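Local coordinates for flagellar basal body rod modification protein (Helicobacter pylori 26695, PDB 4ZZF) that is probably required, as the full-length protein of which this chain is a central piece, for flagellar hook formation, perhaps as a scaffold, at residues E114-D119 with P123-G128; T12-A17 with G128-P133; Q105-R110 with S136-Y141; A43-I46 with E52-K55; R110-S115 with Y141-K146. All coordinates share one frame; numbering follows the deposited sequence.

Contact 1 (E114-D119 with P123-G128); sequences ESVIFD and PMLRMG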
# COMPACT_ATOMS: atom_id res chain seq x y z
N GLU A 114 -3.37 12.78 -4.41
CA GLU A 114 -2.48 12.66 -5.55
C GLU A 114 -1.01 12.59 -5.15
O GLU A 114 -0.18 12.04 -5.88
CB GLU A 114 -2.70 13.82 -6.52
CG GLU A 114 -4.12 13.86 -7.05
CD GLU A 114 -4.36 15.05 -7.95
OE1 GLU A 114 -4.23 16.19 -7.47
OE2 GLU A 114 -4.67 14.84 -9.15
N SER A 115 -0.67 13.16 -4.01
CA SER A 115 0.69 13.06 -3.52
C SER A 115 0.70 13.43 -2.06
O SER A 115 -0.26 14.02 -1.56
CB SER A 115 1.65 13.97 -4.32
OG SER A 115 1.61 15.30 -3.87
N VAL A 116 1.76 13.04 -1.36
CA VAL A 116 2.00 13.49 0.00
C VAL A 116 3.24 14.36 -0.01
O VAL A 116 4.28 13.96 -0.53
CB VAL A 116 2.18 12.32 0.98
CG1 VAL A 116 2.81 12.79 2.29
CG2 VAL A 116 0.86 11.65 1.24
N ILE A 117 3.12 15.56 0.54
CA ILE A 117 4.21 16.51 0.58
C ILE A 117 4.69 16.70 2.00
O ILE A 117 3.89 16.86 2.92
CB ILE A 117 3.78 17.88 0.05
CG1 ILE A 117 3.33 17.77 -1.39
CG2 ILE A 117 4.90 18.90 0.21
CD1 ILE A 117 2.71 19.05 -1.89
N PHE A 118 6.00 16.69 2.20
CA PHE A 118 6.51 16.93 3.54
C PHE A 118 6.98 18.36 3.69
O PHE A 118 7.93 18.81 3.05
CB PHE A 118 7.59 15.92 3.90
CG PHE A 118 7.03 14.57 4.13
CD1 PHE A 118 6.50 14.24 5.37
CD2 PHE A 118 6.92 13.65 3.09
CE1 PHE A 118 5.93 13.00 5.59
CE2 PHE A 118 6.35 12.41 3.30
CZ PHE A 118 5.85 12.08 4.55
N ASP A 119 6.24 19.06 4.54
CA ASP A 119 6.45 20.46 4.81
C ASP A 119 7.19 20.64 6.14
O ASP A 119 6.58 20.97 7.16
CB ASP A 119 5.11 21.19 4.83
CG ASP A 119 5.26 22.69 4.69
OD1 ASP A 119 5.71 23.13 3.61
OD2 ASP A 119 4.94 23.43 5.65
N PRO A 123 3.53 16.46 7.28
CA PRO A 123 2.88 15.86 6.12
C PRO A 123 1.66 16.65 5.65
O PRO A 123 0.82 17.06 6.45
CB PRO A 123 2.47 14.46 6.62
CG PRO A 123 3.19 14.26 7.92
CD PRO A 123 3.38 15.64 8.49
N MET A 124 1.60 16.88 4.34
CA MET A 124 0.46 17.49 3.67
C MET A 124 -0.08 16.56 2.58
O MET A 124 0.67 15.83 1.94
CB MET A 124 0.85 18.83 3.04
CG MET A 124 1.66 19.72 3.94
SD MET A 124 0.66 20.43 5.25
CE MET A 124 -0.22 21.67 4.32
N LEU A 125 -1.39 16.61 2.35
CA LEU A 125 -2.00 15.88 1.26
C LEU A 125 -2.24 16.78 0.07
O LEU A 125 -2.85 17.84 0.21
CB LEU A 125 -3.32 15.27 1.70
CG LEU A 125 -3.35 14.38 2.93
CD1 LEU A 125 -4.81 14.07 3.27
CD2 LEU A 125 -2.56 13.11 2.64
N ARG A 126 -1.78 16.38 -1.11
CA ARG A 126 -2.15 17.12 -2.30
C ARG A 126 -3.39 16.50 -2.92
O ARG A 126 -3.39 15.33 -3.30
CB ARG A 126 -1.02 17.15 -3.33
CG ARG A 126 -1.44 17.92 -4.60
CD ARG A 126 -0.55 17.61 -5.80
NE ARG A 126 0.84 18.00 -5.57
CZ ARG A 126 1.29 19.26 -5.61
NH1 ARG A 126 0.44 20.26 -5.87
NH2 ARG A 126 2.58 19.52 -5.38
N MET A 127 -4.45 17.31 -3.01
CA MET A 127 -5.75 16.90 -3.53
C MET A 127 -6.22 17.91 -4.56
O MET A 127 -6.85 18.90 -4.21
CB MET A 127 -6.77 16.77 -2.39
CG MET A 127 -6.29 15.86 -1.27
SD MET A 127 -7.33 15.86 0.20
CE MET A 127 -8.94 15.56 -0.52
N GLY A 128 -5.91 17.66 -5.82
CA GLY A 128 -6.18 18.64 -6.86
C GLY A 128 -5.34 19.87 -6.56
O GLY A 128 -4.17 19.75 -6.22

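Contact 2 (T12-A17 with G128-P133); sequences TDVSGA and GEMVLP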
# COMPACT_ATOMS: atom_id res chain seq x y z
N THR A 12 -11.98 15.23 4.11
CA THR A 12 -11.38 16.09 5.13
C THR A 12 -12.43 16.97 5.80
O THR A 12 -13.56 17.08 5.31
CB THR A 12 -10.29 17.01 4.57
OG1 THR A 12 -10.89 18.11 3.90
CG2 THR A 12 -9.38 16.26 3.62
N ASP A 13 -12.08 17.61 6.92
CA ASP A 13 -13.02 18.49 7.60
C ASP A 13 -13.03 19.91 7.01
O ASP A 13 -13.62 20.82 7.58
CB ASP A 13 -12.74 18.56 9.12
CG ASP A 13 -11.32 19.05 9.45
OD1 ASP A 13 -10.71 19.77 8.63
OD2 ASP A 13 -10.82 18.74 10.54
N VAL A 14 -12.37 20.10 5.87
CA VAL A 14 -12.47 21.36 5.13
C VAL A 14 -13.62 21.29 4.14
O VAL A 14 -13.51 20.59 3.13
CB VAL A 14 -11.17 21.67 4.37
CG1 VAL A 14 -11.34 22.89 3.48
CG2 VAL A 14 -10.01 21.84 5.36
N SER A 15 -14.71 21.99 4.41
CA SER A 15 -15.87 21.93 3.53
C SER A 15 -16.26 23.27 2.89
O SER A 15 -17.17 23.33 2.07
CB SER A 15 -17.07 21.39 4.31
OG SER A 15 -17.39 22.27 5.38
N GLY A 16 -15.57 24.34 3.27
CA GLY A 16 -15.89 25.65 2.74
C GLY A 16 -14.70 26.39 2.18
O GLY A 16 -13.57 26.03 2.47
N ALA A 17 -14.95 27.40 1.37
CA ALA A 17 -13.90 28.28 0.87
C ALA A 17 -14.19 29.72 1.28
O ALA A 17 -15.34 30.09 1.53
CB ALA A 17 -13.80 28.17 -0.64
N GLY A 128 -5.91 17.66 -5.82
CA GLY A 128 -6.18 18.64 -6.86
C GLY A 128 -5.34 19.87 -6.56
O GLY A 128 -4.17 19.75 -6.22
N GLU A 129 -5.95 21.04 -6.66
CA GLU A 129 -5.25 22.28 -6.34
C GLU A 129 -5.10 22.53 -4.83
O GLU A 129 -4.35 23.42 -4.44
CB GLU A 129 -5.99 23.47 -6.97
CG GLU A 129 -5.86 23.53 -8.49
CD GLU A 129 -4.42 23.77 -8.93
OE1 GLU A 129 -3.70 24.48 -8.20
OE2 GLU A 129 -4.02 23.25 -10.00
N MET A 130 -5.80 21.77 -3.99
CA MET A 130 -5.72 22.00 -2.56
C MET A 130 -4.56 21.24 -1.92
O MET A 130 -4.20 20.13 -2.33
CB MET A 130 -7.03 21.62 -1.86
CG MET A 130 -8.25 22.35 -2.40
SD MET A 130 -9.78 21.94 -1.51
CE MET A 130 -9.31 22.38 0.15
N VAL A 131 -3.96 21.86 -0.92
CA VAL A 131 -2.94 21.20 -0.14
C VAL A 131 -3.35 21.30 1.32
O VAL A 131 -3.49 22.39 1.86
CB VAL A 131 -1.56 21.82 -0.36
CG1 VAL A 131 -0.53 21.16 0.55
CG2 VAL A 131 -1.17 21.66 -1.81
N LEU A 132 -3.59 20.15 1.93
CA LEU A 132 -4.21 20.11 3.25
C LEU A 132 -3.41 19.27 4.24
O LEU A 132 -2.82 18.26 3.86
CB LEU A 132 -5.64 19.57 3.15
CG LEU A 132 -6.62 20.36 2.29
CD1 LEU A 132 -7.90 19.57 2.12
CD2 LEU A 132 -6.91 21.72 2.91
N PRO A 133 -3.39 19.69 5.51
CA PRO A 133 -2.71 18.95 6.57
C PRO A 133 -3.36 17.61 6.81
O PRO A 133 -4.58 17.50 6.67
CB PRO A 133 -2.89 19.84 7.81
CG PRO A 133 -3.40 21.14 7.31
CD PRO A 133 -4.09 20.88 6.01

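Contact 3 (Q105-R110 with S136-Y141); sequences QTRIGR and SAIEFY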
# COMPACT_ATOMS: atom_id res chain seq x y z
N GLN A 105 -22.94 12.55 -4.86
CA GLN A 105 -22.55 13.82 -4.27
C GLN A 105 -21.06 14.01 -4.22
O GLN A 105 -20.30 13.04 -4.17
CB GLN A 105 -23.11 13.94 -2.86
CG GLN A 105 -24.59 13.64 -2.81
CD GLN A 105 -25.24 14.25 -1.61
OE1 GLN A 105 -24.90 13.94 -0.47
NE2 GLN A 105 -26.19 15.16 -1.85
N THR A 106 -20.64 15.27 -4.24
CA THR A 106 -19.28 15.61 -3.91
C THR A 106 -19.25 17.02 -3.32
O THR A 106 -20.29 17.66 -3.18
CB THR A 106 -18.34 15.51 -5.14
OG1 THR A 106 -16.98 15.61 -4.70
CG2 THR A 106 -18.65 16.61 -6.14
N ARG A 107 -18.07 17.48 -2.93
CA ARG A 107 -17.95 18.72 -2.17
C ARG A 107 -16.49 19.07 -2.13
O ARG A 107 -15.63 18.22 -2.37
CB ARG A 107 -18.48 18.56 -0.74
CG ARG A 107 -17.73 17.47 0.04
CD ARG A 107 -17.85 17.65 1.54
NE ARG A 107 -17.23 16.56 2.30
CZ ARG A 107 -16.09 16.66 2.97
NH1 ARG A 107 -15.41 17.81 2.98
NH2 ARG A 107 -15.61 15.62 3.64
N ILE A 108 -16.22 20.34 -1.84
CA ILE A 108 -14.86 20.78 -1.56
C ILE A 108 -14.25 19.99 -0.40
O ILE A 108 -14.93 19.73 0.60
CB ILE A 108 -14.85 22.28 -1.24
CG1 ILE A 108 -14.97 23.09 -2.52
CG2 ILE A 108 -13.57 22.69 -0.50
CD1 ILE A 108 -14.66 24.56 -2.32
N GLY A 109 -12.98 19.62 -0.50
CA GLY A 109 -12.30 19.00 0.63
C GLY A 109 -12.39 17.48 0.69
O GLY A 109 -12.23 16.88 1.75
N ARG A 110 -12.66 16.86 -0.46
CA ARG A 110 -12.58 15.41 -0.57
C ARG A 110 -12.07 15.06 -1.96
O ARG A 110 -12.23 15.83 -2.90
CB ARG A 110 -13.94 14.74 -0.31
CG ARG A 110 -15.01 15.08 -1.37
CD ARG A 110 -16.25 14.20 -1.22
NE ARG A 110 -15.98 12.78 -1.47
CZ ARG A 110 -15.97 12.24 -2.69
NH1 ARG A 110 -16.21 12.98 -3.76
NH2 ARG A 110 -15.69 10.95 -2.84
N SER A 136 -6.44 17.17 9.03
CA SER A 136 -7.74 17.59 8.54
C SER A 136 -8.51 16.40 7.97
O SER A 136 -9.70 16.49 7.73
CB SER A 136 -7.60 18.68 7.48
OG SER A 136 -7.34 18.12 6.21
N ALA A 137 -7.83 15.27 7.79
CA ALA A 137 -8.47 14.10 7.17
C ALA A 137 -9.28 13.31 8.18
O ALA A 137 -8.76 12.91 9.22
CB ALA A 137 -7.44 13.22 6.53
N ILE A 138 -10.56 13.07 7.87
CA ILE A 138 -11.42 12.34 8.78
C ILE A 138 -11.72 10.90 8.33
O ILE A 138 -12.14 10.08 9.14
CB ILE A 138 -12.76 13.07 9.01
CG1 ILE A 138 -13.53 13.23 7.70
CG2 ILE A 138 -12.52 14.42 9.69
CD1 ILE A 138 -14.71 14.24 7.81
N GLU A 139 -11.50 10.60 7.05
CA GLU A 139 -11.78 9.26 6.53
C GLU A 139 -10.99 8.97 5.26
O GLU A 139 -10.80 9.87 4.45
CB GLU A 139 -13.27 9.08 6.25
CG GLU A 139 -13.63 7.64 6.04
CD GLU A 139 -15.09 7.39 5.73
OE1 GLU A 139 -15.83 8.35 5.42
OE2 GLU A 139 -15.49 6.21 5.82
N PHE A 140 -10.55 7.72 5.09
CA PHE A 140 -9.96 7.27 3.82
C PHE A 140 -10.59 5.98 3.32
O PHE A 140 -10.92 5.10 4.12
CB PHE A 140 -8.45 7.03 3.93
CG PHE A 140 -7.65 8.24 4.30
CD1 PHE A 140 -7.47 8.59 5.64
CD2 PHE A 140 -7.02 9.01 3.33
CE1 PHE A 140 -6.70 9.69 5.99
CE2 PHE A 140 -6.26 10.11 3.66
CZ PHE A 140 -6.10 10.45 4.98
N TYR A 141 -10.72 5.87 2.00
CA TYR A 141 -11.18 4.63 1.37
C TYR A 141 -10.66 4.54 -0.07
O TYR A 141 -10.11 5.51 -0.61
CB TYR A 141 -12.72 4.53 1.41
CG TYR A 141 -13.45 5.75 0.91
CD1 TYR A 141 -13.78 5.90 -0.44
CD2 TYR A 141 -13.83 6.76 1.79
CE1 TYR A 141 -14.46 7.03 -0.90
CE2 TYR A 141 -14.52 7.88 1.34
CZ TYR A 141 -14.83 8.01 -0.00
OH TYR A 141 -15.50 9.13 -0.45

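Contact 4 (A43-I46 with E52-K55); sequences AIQI and ELVK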
# COMPACT_ATOMS: atom_id res chain seq x y z
N ALA A 43 -25.48 19.91 -10.84
CA ALA A 43 -25.20 21.29 -10.51
C ALA A 43 -24.35 21.39 -9.25
O ALA A 43 -24.36 20.49 -8.41
CB ALA A 43 -26.51 22.05 -10.32
N ILE A 44 -23.62 22.49 -9.15
CA ILE A 44 -22.95 22.92 -7.91
C ILE A 44 -23.86 23.81 -7.06
O ILE A 44 -24.51 24.72 -7.59
CB ILE A 44 -21.67 23.71 -8.23
CG1 ILE A 44 -20.68 22.85 -8.99
CG2 ILE A 44 -21.06 24.30 -6.96
CD1 ILE A 44 -19.55 23.65 -9.64
N GLN A 45 -23.91 23.57 -5.76
CA GLN A 45 -24.60 24.50 -4.86
C GLN A 45 -23.59 25.21 -3.95
O GLN A 45 -22.69 24.57 -3.38
CB GLN A 45 -25.65 23.78 -4.00
CG GLN A 45 -26.74 23.03 -4.77
CD GLN A 45 -26.24 21.70 -5.37
OE1 GLN A 45 -25.55 20.92 -4.70
NE2 GLN A 45 -26.60 21.45 -6.63
N ILE A 46 -23.75 26.52 -3.80
CA ILE A 46 -22.94 27.31 -2.87
C ILE A 46 -23.80 27.84 -1.73
O ILE A 46 -24.76 28.58 -1.96
CB ILE A 46 -22.24 28.45 -3.59
CG1 ILE A 46 -21.53 27.90 -4.83
CG2 ILE A 46 -21.28 29.15 -2.64
CD1 ILE A 46 -20.80 28.95 -5.65
N GLU A 52 -27.71 28.34 3.92
CA GLU A 52 -28.70 28.94 3.04
C GLU A 52 -28.11 29.05 1.64
O GLU A 52 -26.99 29.55 1.47
CB GLU A 52 -29.13 30.32 3.55
CG GLU A 52 -29.68 30.29 4.97
CD GLU A 52 -29.99 31.67 5.53
OE1 GLU A 52 -29.30 32.65 5.15
OE2 GLU A 52 -30.93 31.78 6.36
N LEU A 53 -28.86 28.56 0.66
CA LEU A 53 -28.41 28.54 -0.72
C LEU A 53 -28.18 29.94 -1.26
O LEU A 53 -29.08 30.77 -1.28
CB LEU A 53 -29.42 27.81 -1.59
CG LEU A 53 -29.04 27.63 -3.06
CD1 LEU A 53 -27.81 26.78 -3.15
CD2 LEU A 53 -30.19 26.99 -3.83
N VAL A 54 -26.97 30.20 -1.73
CA VAL A 54 -26.64 31.51 -2.26
C VAL A 54 -26.50 31.51 -3.79
O VAL A 54 -26.90 32.46 -4.47
CB VAL A 54 -25.34 32.03 -1.59
CG1 VAL A 54 -24.52 32.89 -2.54
CG2 VAL A 54 -25.70 32.77 -0.33
N LYS A 55 -25.98 30.42 -4.34
CA LYS A 55 -25.69 30.35 -5.77
C LYS A 55 -25.79 28.91 -6.27
O LYS A 55 -25.47 27.97 -5.54
CB LYS A 55 -24.30 30.91 -6.06
CG LYS A 55 -23.92 30.98 -7.53
CD LYS A 55 -24.77 32.03 -8.24
CE LYS A 55 -24.00 32.70 -9.37
NZ LYS A 55 -24.65 33.98 -9.79

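Contact 5 (R110-S115 with Y141-K146); sequences RGEVES and YQPDQK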
# COMPACT_ATOMS: atom_id res chain seq x y z
N ARG A 110 -12.66 16.86 -0.46
CA ARG A 110 -12.58 15.41 -0.57
C ARG A 110 -12.07 15.06 -1.96
O ARG A 110 -12.23 15.83 -2.90
CB ARG A 110 -13.94 14.74 -0.31
CG ARG A 110 -15.01 15.08 -1.37
CD ARG A 110 -16.25 14.20 -1.22
NE ARG A 110 -15.98 12.78 -1.47
CZ ARG A 110 -15.97 12.24 -2.69
NH1 ARG A 110 -16.21 12.98 -3.76
NH2 ARG A 110 -15.69 10.95 -2.84
N GLY A 111 -11.47 13.89 -2.10
CA GLY A 111 -11.03 13.46 -3.41
C GLY A 111 -9.80 12.59 -3.32
O GLY A 111 -9.29 12.30 -2.22
N GLU A 112 -9.31 12.19 -4.48
CA GLU A 112 -8.14 11.34 -4.52
C GLU A 112 -6.93 12.08 -3.98
O GLU A 112 -6.70 13.25 -4.29
CB GLU A 112 -7.87 10.86 -5.94
CG GLU A 112 -6.75 9.84 -5.99
CD GLU A 112 -6.56 9.24 -7.38
OE1 GLU A 112 -6.74 9.97 -8.38
OE2 GLU A 112 -6.24 8.03 -7.45
N VAL A 113 -6.14 11.39 -3.16
CA VAL A 113 -4.88 11.94 -2.73
C VAL A 113 -3.83 11.70 -3.79
O VAL A 113 -3.43 10.57 -4.03
CB VAL A 113 -4.42 11.33 -1.41
CG1 VAL A 113 -3.09 11.95 -1.00
CG2 VAL A 113 -5.50 11.54 -0.35
N GLU A 114 -3.37 12.78 -4.41
CA GLU A 114 -2.48 12.66 -5.55
C GLU A 114 -1.01 12.59 -5.15
O GLU A 114 -0.18 12.04 -5.88
CB GLU A 114 -2.70 13.82 -6.52
CG GLU A 114 -4.12 13.86 -7.05
CD GLU A 114 -4.36 15.05 -7.95
OE1 GLU A 114 -4.23 16.19 -7.47
OE2 GLU A 114 -4.67 14.84 -9.15
N SER A 115 -0.67 13.16 -4.01
CA SER A 115 0.69 13.06 -3.52
C SER A 115 0.70 13.43 -2.06
O SER A 115 -0.26 14.02 -1.56
CB SER A 115 1.65 13.97 -4.32
OG SER A 115 1.61 15.30 -3.87
N TYR A 141 -10.72 5.87 2.00
CA TYR A 141 -11.18 4.63 1.37
C TYR A 141 -10.66 4.54 -0.07
O TYR A 141 -10.11 5.51 -0.61
CB TYR A 141 -12.72 4.53 1.41
CG TYR A 141 -13.45 5.75 0.91
CD1 TYR A 141 -13.78 5.90 -0.44
CD2 TYR A 141 -13.83 6.76 1.79
CE1 TYR A 141 -14.46 7.03 -0.90
CE2 TYR A 141 -14.52 7.88 1.34
CZ TYR A 141 -14.83 8.01 -0.00
OH TYR A 141 -15.50 9.13 -0.45
N GLN A 142 -10.80 3.37 -0.69
CA GLN A 142 -10.32 3.16 -2.05
C GLN A 142 -11.33 3.70 -3.07
O GLN A 142 -12.54 3.59 -2.87
CB GLN A 142 -10.02 1.68 -2.26
CG GLN A 142 -8.54 1.34 -2.03
CD GLN A 142 -8.28 -0.13 -1.66
OE1 GLN A 142 -9.20 -0.96 -1.65
NE2 GLN A 142 -7.02 -0.45 -1.35
N PRO A 143 -10.82 4.30 -4.16
CA PRO A 143 -11.60 4.85 -5.28
C PRO A 143 -12.48 3.79 -5.89
O PRO A 143 -12.11 2.63 -5.73
CB PRO A 143 -10.55 5.27 -6.30
CG PRO A 143 -9.31 5.38 -5.55
CD PRO A 143 -9.38 4.41 -4.41
N ASP A 144 -13.57 4.18 -6.55
CA ASP A 144 -14.41 3.26 -7.32
C ASP A 144 -15.43 2.58 -6.36
O ASP A 144 -16.57 2.31 -6.75
CB ASP A 144 -13.50 2.26 -8.10
CG ASP A 144 -14.24 1.09 -8.73
OD1 ASP A 144 -15.42 0.85 -8.45
OD2 ASP A 144 -13.57 0.38 -9.53
N GLN A 145 -15.05 2.33 -5.11
CA GLN A 145 -16.01 1.84 -4.12
C GLN A 145 -16.20 2.85 -2.96
O GLN A 145 -15.63 3.96 -2.98
CB GLN A 145 -15.58 0.46 -3.56
CG GLN A 145 -14.73 -0.41 -4.50
CD GLN A 145 -13.23 -0.31 -4.23
OE1 GLN A 145 -12.69 0.77 -4.02
NE2 GLN A 145 -12.55 -1.44 -4.23
N LYS A 146 -17.03 2.43 -2.00
CA LYS A 146 -17.29 3.10 -0.71
C LYS A 146 -17.26 4.64 -0.71
O LYS A 146 -17.98 5.28 0.07
CB LYS A 146 -16.31 2.57 0.34
CG LYS A 146 -16.98 1.69 1.38
CD LYS A 146 -17.54 2.57 2.45
CE LYS A 146 -16.43 3.44 2.99
NZ LYS A 146 -16.94 4.48 3.92

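Contact 1 (E114-D119 with P123-G128)
Strand 115-119 runs antiparallel to strand 123-127, their short axes 4.5 Å apart at closest approach, with Ser115 opposite Arg126 and Ile117 opposite Met124 as hydrogen-bonded pairs. Ile117 N gives to Met124 O at 2.8 Å and Met124 N returns a bond to Ile117 O, while Arg126 N donates to Ser115 O. One residue earlier, Glu114 N reaches Arg126 O at 2.8 Å, so that two consecutive residues, Glu114 and Ser115, face the single Arg126. Glu114 reaches out along an extended chain, and its OE1 accepts from Gly128 N at 2.8 Å, the donor standing 47° above the carboxylate plane.

On the face of Ser115, Ile117, Met124 and Arg126, the arginine bends at chi3 (-62°), which lays its guanidinium against Ile117. CD1 of that isoleucine sits over one guanidinium face, 3.5 Å from NH2, and NE donates a long bond of 3.3 Å to Ser115 OG. Glu139 of the second subunit also bonds this hydroxyl. The other face is apolar, with Val116 and Leu125 side by side and Pro123 CG set obliquely 3.8 Å from Phe118 CE1.

Val116 and Ile117 pair with a strand of the second subunit, continuing the sheet across the interface. Within the chain, the arrangement is a beta hairpin with a classic beta bulge at Glu114 and Ser115.

Contact 2 (T12-A17 with G128-P133)
Val14 and Leu132 lead the apolar part of this contact, in which side chains from the end of strand 9-12 and the loop after it meet those of strand 130-133. The two methyls of Val14 divide the work. CG1 meets Met130 CE tip to tip at 3.9 Å, and CG2 lies 4.0 Å from Leu132 CD2, the two side chains slanting past one another. Met130 turns at chi3 (56°), which brings its terminal methyl to the valine. The second methyl of Leu132 is used on Thr12, whose side chain crosses it at about a right angle: CD1 is 3.8 Å from Thr12 OG1 and 3.9 Å from Thr12 CG2.

The polar interactions stay on the side of residues 12-14. Val14 N donates to Thr12 OG1 at 3.2 Å, closing an ST turn, and the same hydroxyl is hydrogen-bonded to Gly109 O. Arg107 NH2 binds Thr12 O. These bonds hold the backbone just where the chain leaves strand 9-12 for strand 16-19, which is consistent with a fixed presentation of Val14.

No hydrogen bond spans the two segments. Their direct attachment therefore rests on dispersion between a few methyl groups, while the turn that presents Val14 is held by polar bonds.

Contact 3 (Q105-R110 with S136-Y141)
A polar cluster around Glu11 joins the chain just after strand 104-107 to the last strand, and the buried Arg110 and Tyr141 meet within it. Arg110 NH2 donates to Tyr141 OH at 3.0 Å along a nearly straight bond, 168° at the hydrogen. The hydroxyl lies in the guanidinium plane. The side chains cross at about a right angle, yet their flat groups are turned only 16° apart, so the arginine meets the ring at its hydroxyl edge and does not stack on it. A bend at chi3 (-65°) turns the guanidinium aside from the line of an otherwise extended chain.

The group is gripped from several sides. Arg110 NH1 gives an in-plane bond of 2.9 Å to Thr106 OG1, NE forms a salt bridge with Glu11, and NH2 also pairs with Asp32. Tyr141 OH bonds Glu11 as well, so the carboxylate ties arginine and tyrosine together and probably stabilises the buried positive charge. Arg107 NH2 forms a further salt bridge with Glu11. Its NH1 makes a weak bond to Ile108 O, and Ile138 CD1 approaches the Arg107 guanidinium obliquely, 4.5 Å from NH2.

Ile138 and Glu139 form a classic beta bulge opposite Glu11, in the two-stranded pairing of 137-141 with 9-12. On the other flank, strand 104-107 is paired with strand 86-94. The edge of strand 137-141 continues into a sheet of the third subunit through Glu139 and Phe140.

Contact 4 (A43-I46 with E52-K55)
With CG1 of Ile46 anti to its carbonyl carbon (chi1 -50°) and CG of Lys55 anti to its amide nitrogen (chi1 -176°), the isoleucine lays CD1 along the lysine, 4.0 Å from Lys55 CB. The antiparallel pairing of the two residues is what puts both side chains on one face of the sheet. Beyond CG the lysine kinks at chi2 (68°) and its end leads away from the isoleucine; NZ is hydrogen-bonded to Thr76 and Asn77, so the aliphatic part packs while the ammonium is held elsewhere.

The backbone between them is irregular. Ile46 N donates to Lys55 O at 2.8 Å, but the return bond is doubled: Ile46 O accepts from Val54 N at 2.7 Å and from Lys55 N at 3.2 Å, the latter in the carbonyl plane, on a lone pair. Val54 and Lys55 thus both face Ile46, a classic beta bulge. Leu53 CD1 leans across the join, 3.8 Å from Gln45 CB and 3.7 Å from Ile46 O.

The pair lies near the turn of the hairpin of strands 43-47 and 53-58, within the Ig-like domain. Strand 43-47 is paired on its other edge with strand 86-94, and Trp73 of strand 67-73 packs against Ile46, Val54 and Lys55. Tyr88 of strand 86-94 touches Ile46 and Val54.

Contact 5 (R110-S115 with Y141-K146)
Glu112 and Pro143 make a loose contact: Glu112 OE2 stands 4.5 Å from Pro143 CG. The glutamate gets there through an extended chain, its CG opposite the amide nitrogen (chi1 -173°). Well away from it, the hydrogen bond from Arg110 to Tyr141 OH is the one polar link between the two segments.

In the next shell, Ile9 of strand 9-12 packs against Arg110, Tyr141 and Pro143 alike and so sits between the two segments. The tail also folds back on its own tyrosine: Lys146 O lies 4.0 Å above one face of the Tyr141 ring, offset toward its rim, and Lys146 NZ forms a salt bridge of 3.0 Å with Glu139 OE2. Residues 111-113 are held through their backbone atoms: Glu112 O bonds the Tyr68 hydroxyl, Gly111 is bonded to Ala10, and Val113 to Gly7 and Lys8.

Further out, Glu114 of the third subunit packs on Tyr141 and Ser115 of that subunit on Lys146. The chain turns a corner at Gly111 between strand 104-107 and the hairpin of strands 115-119 and 122-127, and this connection packs against the C-terminal end of the construct.

Overall arrangement
Contact 4 lies in the Ig-like domain, its centre about 28 Å from that of contact 1, on opposite sides of the chain's centre. It closes first along the chain, after 12-17 opens contact 2. The other four cluster: the centres of contacts 2 and 3 are about 8 Å apart, and those of 3 and 5, which share Arg110 and Tyr141, about 9 Å. Strands 115-119, 122-127 and 130-133, reached by contacts 1 and 2, which share Gly128, form one antiparallel sheet. The chain appears to pass between the two parts through residues 12-17 and 105-115. The second is consistent with the Tudor-like domain of FlgD relatives; in this assembly its strands pair with strands of neighbouring subunits.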